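Local coordinates for chymotrypsin-like serine protease (Equine arteritis virus, PDB 1MBM), which probably cleaves the viral replicase polyprotein as a chymotrypsin-like serine proteinase that carries an alpha/beta C-terminal extension, at residues A[20-23]-A[24-27]; A[68-71]-A[72-76]. All blocks are in the same frame, centred on the assembly; numbering follows the deposited sequence.

Contact 1 of 2, residues A[20-23]-A[24-27]; sequences WTRN and NEVV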
ATOM      1  N   TRP A  20      -7.064  -1.468  12.728  1.00  6.55           N
ATOM      2  CA  TRP A  20      -7.082  -0.089  13.196  1.00  8.01           C
ATOM      3  C   TRP A  20      -8.246   0.205  14.119  1.00  8.09           C
ATOM      4  O   TRP A  20      -9.180  -0.583  14.225  1.00  6.10           O
ATOM      5  CB  TRP A  20      -7.191   0.868  12.003  1.00  9.20           C
ATOM      6  CG  TRP A  20      -6.274   0.552  10.871  1.00  9.47           C
ATOM      7  CD1 TRP A  20      -6.459  -0.397   9.898  1.00  8.82           C
ATOM      8  CD2 TRP A  20      -5.025   1.186  10.579  1.00 11.37           C
ATOM      9  NE1 TRP A  20      -5.395  -0.392   9.029  1.00  6.09           N
ATOM     10  CE2 TRP A  20      -4.499   0.570   9.426  1.00  9.10           C
ATOM     11  CE3 TRP A  20      -4.288   2.210  11.185  1.00 10.01           C
ATOM     12  CZ2 TRP A  20      -3.276   0.940   8.872  1.00  9.18           C
ATOM     13  CZ3 TRP A  20      -3.067   2.579  10.629  1.00 10.85           C
ATOM     14  CH2 TRP A  20      -2.576   1.943   9.486  1.00 11.94           C
ATOM     15  N   THR A  21      -8.191   1.370  14.768  1.00  7.17           N
ATOM     16  CA  THR A  21      -9.283   1.833  15.612  1.00  8.88           C
ATOM     17  C   THR A  21      -9.973   3.021  14.937  1.00  9.17           C
ATOM     18  O   THR A  21      -9.306   3.879  14.362  1.00  7.46           O
ATOM     19  CB  THR A  21      -8.744   2.252  17.005  1.00 11.64           C
ATOM     20  OG1 THR A  21      -8.284   1.090  17.709  1.00 15.85           O
ATOM     21  CG2 THR A  21      -9.865   2.781  17.892  1.00 10.87           C
ATOM     22  N   ARG A  22     -11.304   3.046  14.998  1.00  9.15           N
ATOM     23  CA  ARG A  22     -12.110   4.155  14.493  1.00 11.59           C
ATOM     24  C   ARG A  22     -13.456   4.229  15.244  1.00 10.26           C
ATOM     25  O   ARG A  22     -14.236   3.287  15.208  1.00 10.06           O
ATOM     26  CB  ARG A  22     -12.356   3.981  12.993  1.00 11.35           C
ATOM     27  CG  ARG A  22     -13.037   5.174  12.314  1.00 12.37           C
ATOM     28  CD  ARG A  22     -13.427   4.909  10.863  1.00  8.59           C
ATOM     29  NE  ARG A  22     -14.232   3.696  10.732  1.00 11.77           N
ATOM     30  CZ  ARG A  22     -14.337   2.981   9.621  1.00 10.13           C
ATOM     31  NH1 ARG A  22     -13.685   3.352   8.529  1.00  8.15           N
ATOM     32  NH2 ARG A  22     -15.103   1.898   9.597  1.00 12.72           N
ATOM     33  N   ASN A  23     -13.720   5.336  15.925  1.00 12.76           N
ATOM     34  CA  ASN A  23     -14.991   5.540  16.641  1.00 11.74           C
ATOM     35  C   ASN A  23     -15.558   4.311  17.367  1.00 12.28           C
ATOM     36  O   ASN A  23     -16.682   3.867  17.078  1.00 11.06           O
ATOM     37  CB  ASN A  23     -16.051   6.093  15.686  1.00 12.43           C
ATOM     38  CG  ASN A  23     -15.588   7.336  14.964  1.00 13.30           C
ATOM     39  OD1 ASN A  23     -14.905   8.175  15.541  1.00 11.37           O
ATOM     40  ND2 ASN A  23     -15.949   7.456  13.691  1.00 10.33           N
ATOM     41  N   ASN A  24     -14.769   3.758  18.283  1.00  9.71           N
ATOM     42  CA  ASN A  24     -15.177   2.603  19.091  1.00 13.16           C
ATOM     43  C   ASN A  24     -15.367   1.295  18.317  1.00 13.81           C
ATOM     44  O   ASN A  24     -15.940   0.332  18.829  1.00 16.35           O
ATOM     45  CB  ASN A  24     -16.421   2.925  19.927  1.00 17.39           C
ATOM     46  CG  ASN A  24     -16.478   2.125  21.206  1.00 21.26           C
ATOM     47  OD1 ASN A  24     -15.594   2.234  22.055  1.00 27.67           O
ATOM     48  ND2 ASN A  24     -17.517   1.308  21.350  1.00 25.31           N
ATOM     49  N   GLU A  25     -14.912   1.262  17.073  1.00  9.85           N
ATOM     50  CA  GLU A  25     -14.963   0.023  16.314  1.00 13.31           C
ATOM     51  C   GLU A  25     -13.548  -0.341  15.893  1.00 10.81           C
ATOM     52  O   GLU A  25     -12.652   0.515  15.866  1.00  9.02           O
ATOM     53  CB  GLU A  25     -15.926   0.124  15.119  1.00 13.65           C
ATOM     54  CG  GLU A  25     -15.347   0.745  13.858  1.00 23.66           C
ATOM     55  CD  GLU A  25     -16.423   1.254  12.910  1.00 31.46           C
ATOM     56  OE1 GLU A  25     -17.499   0.611  12.823  1.00 32.11           O
ATOM     57  OE2 GLU A  25     -16.195   2.296  12.254  1.00 25.79           O
ATOM     58  N   VAL A  26     -13.339  -1.626  15.624  1.00 10.44           N
ATOM     59  CA  VAL A  26     -12.049  -2.120  15.169  1.00  5.59           C
ATOM     60  C   VAL A  26     -12.183  -2.349  13.673  1.00  7.04           C
ATOM     61  O   VAL A  26     -13.102  -3.038  13.227  1.00  5.64           O
ATOM     62  CB  VAL A  26     -11.661  -3.406  15.918  1.00  6.53           C
ATOM     63  CG1 VAL A  26     -10.478  -4.092  15.251  1.00  9.38           C
ATOM     64  CG2 VAL A  26     -11.349  -3.081  17.372  1.00  3.86           C
ATOM     65  N   VAL A  27     -11.296  -1.735  12.895  1.00  4.75           N
ATOM     66  CA  VAL A  27     -11.391  -1.780  11.442  1.00  7.59           C
ATOM     67  C   VAL A  27     -10.288  -2.624  10.819  1.00  7.72           C
ATOM     68  O   VAL A  27      -9.115  -2.490  11.172  1.00  9.02           O
ATOM     69  CB  VAL A  27     -11.320  -0.361  10.846  1.00  8.11           C
ATOM     70  CG1 VAL A  27     -11.533  -0.397   9.332  1.00 10.88           C
ATOM     71  CG2 VAL A  27     -12.347   0.538  11.506  1.00  9.13           C
TER
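Arg22 and Glu25 face each other across the end of a tight hairpin, and their side chains run side by side in the same direction. Followed outward from the backbone, Arg22 first packs its CB against CG2 of Val27, 3.8 Å away. The chain leaves with CG anti to the backbone N (chi1 -172°), continues straight through CD and bends at chi3 (53°). That bend turns the guanidinium back over the partner strand, where NE and NH2 both close on a single carboxylate oxygen. NE lies 2.9 Å from OE2 of Glu25, which it reaches on the anti side, whereas NH2 meets the same oxygen from well above the carboxylate plane. Both donors come from one face of the carboxylate, and OE2 stays close to the guanidinium plane; with both bonds on OE2 and the planes 66° apart, the bridge runs through one shared oxygen and is not a flat pairing. CG2 of Val27 sits 3.4 Å above the guanidinium plane, near its rim, which covers one face with a methyl group. NH2 has a second charged partner in Glu62 of strand 60-65, so the group links two acidic side chains.

The backbones of Arg22 and Glu25 are also bonded, in both directions: Glu25 N donates to Arg22 O over 2.8 Å, and Arg22 N returns a bond to Glu25 O. Two residues farther from the turn on each strand, Trp20 and Val27 repeat the reciprocal pattern, with Val27 N to Trp20 O at 2.8 Å nearly straight. The positive phi values of Asn23 and Asn24 carry the chain round between Arg22 and Glu25. These features define a beta hairpin with a two-residue type I' turn, joining strands 14-22 and 25-31 of the six-stranded antiparallel barrel.

Contact 2 of 2, residues A[68-71]-A[72-76]; sequences SELP and GNWPQ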
ATOM      1  N   SER A  68     -13.787  -6.590  21.803  1.00 14.54           N
ATOM      2  CA  SER A  68     -13.996  -7.885  22.455  1.00 17.62           C
ATOM      3  C   SER A  68     -13.750  -9.070  21.514  1.00 18.81           C
ATOM      4  O   SER A  68     -13.572 -10.200  21.956  1.00 21.63           O
ATOM      5  CB  SER A  68     -15.403  -7.965  23.052  1.00 17.91           C
ATOM      6  OG  SER A  68     -16.383  -7.598  22.097  1.00 21.89           O
ATOM      7  N   GLU A  69     -13.743  -8.805  20.213  1.00 18.54           N
ATOM      8  CA  GLU A  69     -13.508  -9.846  19.224  1.00 15.85           C
ATOM      9  C   GLU A  69     -12.063  -9.848  18.759  1.00 15.23           C
ATOM     10  O   GLU A  69     -11.507 -10.895  18.420  1.00 14.41           O
ATOM     11  CB  GLU A  69     -14.423  -9.633  18.022  1.00 14.67           C
ATOM     12  CG  GLU A  69     -15.881  -9.900  18.318  1.00 16.99           C
ATOM     13  CD  GLU A  69     -16.086 -11.293  18.879  1.00 22.48           C
ATOM     14  OE1 GLU A  69     -15.617 -12.265  18.244  1.00 24.14           O
ATOM     15  OE2 GLU A  69     -16.708 -11.417  19.952  1.00 27.29           O
ATOM     16  N   LEU A  70     -11.471  -8.659  18.733  1.00 13.12           N
ATOM     17  CA  LEU A  70     -10.098  -8.473  18.283  1.00 13.73           C
ATOM     18  C   LEU A  70      -9.435  -7.408  19.159  1.00 13.73           C
ATOM     19  O   LEU A  70      -9.293  -6.263  18.737  1.00 13.39           O
ATOM     20  CB  LEU A  70     -10.106  -8.018  16.819  1.00 11.91           C
ATOM     21  CG  LEU A  70      -8.844  -7.970  15.956  1.00 11.72           C
ATOM     22  CD1 LEU A  70      -8.102  -9.284  15.995  1.00 12.81           C
ATOM     23  CD2 LEU A  70      -9.216  -7.617  14.510  1.00 12.03           C
ATOM     24  N   PRO A  71      -9.057  -7.781  20.383  1.00 13.87           N
ATOM     25  CA  PRO A  71      -8.439  -6.839  21.325  1.00 13.81           C
ATOM     26  C   PRO A  71      -7.026  -6.425  20.949  1.00 14.34           C
ATOM     27  O   PRO A  71      -6.284  -7.179  20.333  1.00 14.82           O
ATOM     28  CB  PRO A  71      -8.408  -7.634  22.638  1.00 13.64           C
ATOM     29  CG  PRO A  71      -8.331  -9.051  22.198  1.00 10.52           C
ATOM     30  CD  PRO A  71      -9.238  -9.115  20.988  1.00 14.22           C
ATOM     31  N   GLY A  72      -6.654  -5.221  21.351  1.00 16.68           N
ATOM     32  CA  GLY A  72      -5.322  -4.724  21.085  1.00 17.60           C
ATOM     33  C   GLY A  72      -5.315  -3.218  20.962  1.00 16.95           C
ATOM     34  O   GLY A  72      -6.353  -2.591  20.746  1.00 17.47           O
ATOM     35  N   ASN A  73      -4.136  -2.632  21.103  1.00 16.61           N
ATOM     36  CA  ASN A  73      -4.005  -1.191  20.989  1.00 15.87           C
ATOM     37  C   ASN A  73      -3.747  -0.803  19.539  1.00 15.56           C
ATOM     38  O   ASN A  73      -2.641  -0.385  19.178  1.00 16.26           O
ATOM     39  CB  ASN A  73      -2.884  -0.683  21.890  1.00 17.30           C
ATOM     40  CG  ASN A  73      -3.024   0.785  22.202  1.00 21.03           C
ATOM     41  OD1 ASN A  73      -4.133   1.321  22.233  1.00 20.97           O
ATOM     42  ND2 ASN A  73      -1.898   1.450  22.436  1.00 29.50           N
ATOM     43  N   TRP A  74      -4.774  -0.951  18.708  1.00  9.92           N
ATOM     44  CA  TRP A  74      -4.642  -0.658  17.292  1.00 10.28           C
ATOM     45  C   TRP A  74      -4.577   0.850  17.054  1.00 10.26           C
ATOM     46  O   TRP A  74      -5.314   1.610  17.682  1.00 10.63           O
ATOM     47  CB  TRP A  74      -5.805  -1.282  16.510  1.00  7.58           C
ATOM     48  CG  TRP A  74      -6.115  -2.703  16.907  1.00  7.05           C
ATOM     49  CD1 TRP A  74      -7.283  -3.169  17.447  1.00  4.74           C
ATOM     50  CD2 TRP A  74      -5.246  -3.838  16.797  1.00  6.80           C
ATOM     51  NE1 TRP A  74      -7.196  -4.524  17.669  1.00  6.47           N
ATOM     52  CE2 TRP A  74      -5.957  -4.960  17.279  1.00  9.38           C
ATOM     53  CE3 TRP A  74      -3.943  -4.027  16.326  1.00  5.78           C
ATOM     54  CZ2 TRP A  74      -5.406  -6.242  17.307  1.00  8.48           C
ATOM     55  CZ3 TRP A  74      -3.401  -5.295  16.357  1.00  4.78           C
ATOM     56  CH2 TRP A  74      -4.130  -6.387  16.850  1.00 10.36           C
ATOM     57  N   PRO A  75      -3.685   1.274  16.160  1.00 10.46           N
ATOM     58  CA  PRO A  75      -3.512   2.699  15.846  1.00 11.67           C
ATOM     59  C   PRO A  75      -4.783   3.289  15.248  1.00  9.85           C
ATOM     60  O   PRO A  75      -5.549   2.571  14.596  1.00  8.19           O
ATOM     61  CB  PRO A  75      -2.385   2.692  14.808  1.00 11.81           C
ATOM     62  CG  PRO A  75      -2.419   1.294  14.245  1.00 14.07           C
ATOM     63  CD  PRO A  75      -2.737   0.426  15.415  1.00 11.26           C
ATOM     64  N   GLN A  76      -5.017   4.572  15.500  1.00  8.92           N
ATOM     65  CA  GLN A  76      -6.197   5.248  14.984  1.00  9.89           C
ATOM     66  C   GLN A  76      -6.180   5.258  13.463  1.00  9.68           C
ATOM     67  O   GLN A  76      -5.139   5.474  12.850  1.00  8.94           O
ATOM     68  CB  GLN A  76      -6.263   6.680  15.515  1.00 14.21           C
ATOM     69  CG  GLN A  76      -7.652   7.284  15.466  1.00 20.59           C
ATOM     70  CD  GLN A  76      -8.549   6.758  16.567  1.00 19.75           C
ATOM     71  OE1 GLN A  76      -8.064   6.206  17.553  1.00 21.17           O
ATOM     72  NE2 GLN A  76      -9.859   6.936  16.409  1.00 24.41           N
TER
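Trp74 turns its indole back onto the main chain four residues earlier and donates NE1 to the carbonyl O of Leu70. At 2.9 Å between NE1 of Trp74 and O of Leu70, with an N-H...O angle of 177°, the bond is nearly straight. The acceptor lies in the ring plane, so the indole N-H points directly at it; on the carbonyl side, by contrast, the donor stands above the C=O plane. Next to this bond, CZ2 of Trp74 comes within 3.3 Å of the Pro71 O, an oblique contact. The side chain of Leu70 crosses the indole at about a right angle and brings its CG to 4.1 Å from CZ2 of Trp74. Over one ring face, near the rim, lies CA of Gly72, 3.8 Å above the plane.

The next shell explains how the ring gets there. CG of Trp74 is anti to its own carbonyl carbon, beside the backbone N, which swings the indole back over the preceding residues. Between the two partners the chain passes through Gly72, whose backbone angles (phi 151°, psi 161°) lie in a region suited to glycine, and then through an inverse gamma turn centred on Asn73, closed by a weak bond from Trp74 N to Gly72 O.

Farther out, both side chains pack against barrel strands. Leu70 is buried against Val26, Val28, Leu43 and Ile45, while Trp74 packs on Val19, Val26 and Ile45. The side-chain-to-main-chain bond thus spans an open, irregular segment near the start of the long connection from strand 60-65 to strand 85-91, where the chain of this chymotrypsin-like proteinase passes from the first barrel toward the second sheet.

How the contacts relate
From the N terminus, the chain first closes contact 1, the hairpin between strands 14-22 and 25-31. It then completes the remaining barrel strands, the last being 60-65, before residues 68-76 close contact 2 in the connection toward strand 85-91. The two closures follow in series, neither nesting nor crossing, yet their centres lie only 8 Å apart. They meet directly: Thr21 N and Pro75 O are 2.9 Å apart, and Thr21 OG1 and Trp74 O are 3.0 Å apart, both probable hydrogen bonds. CB of Trp20 also packs on Pro75 O. The later connection is thereby tied back onto strand 14-22, next to the hairpin end.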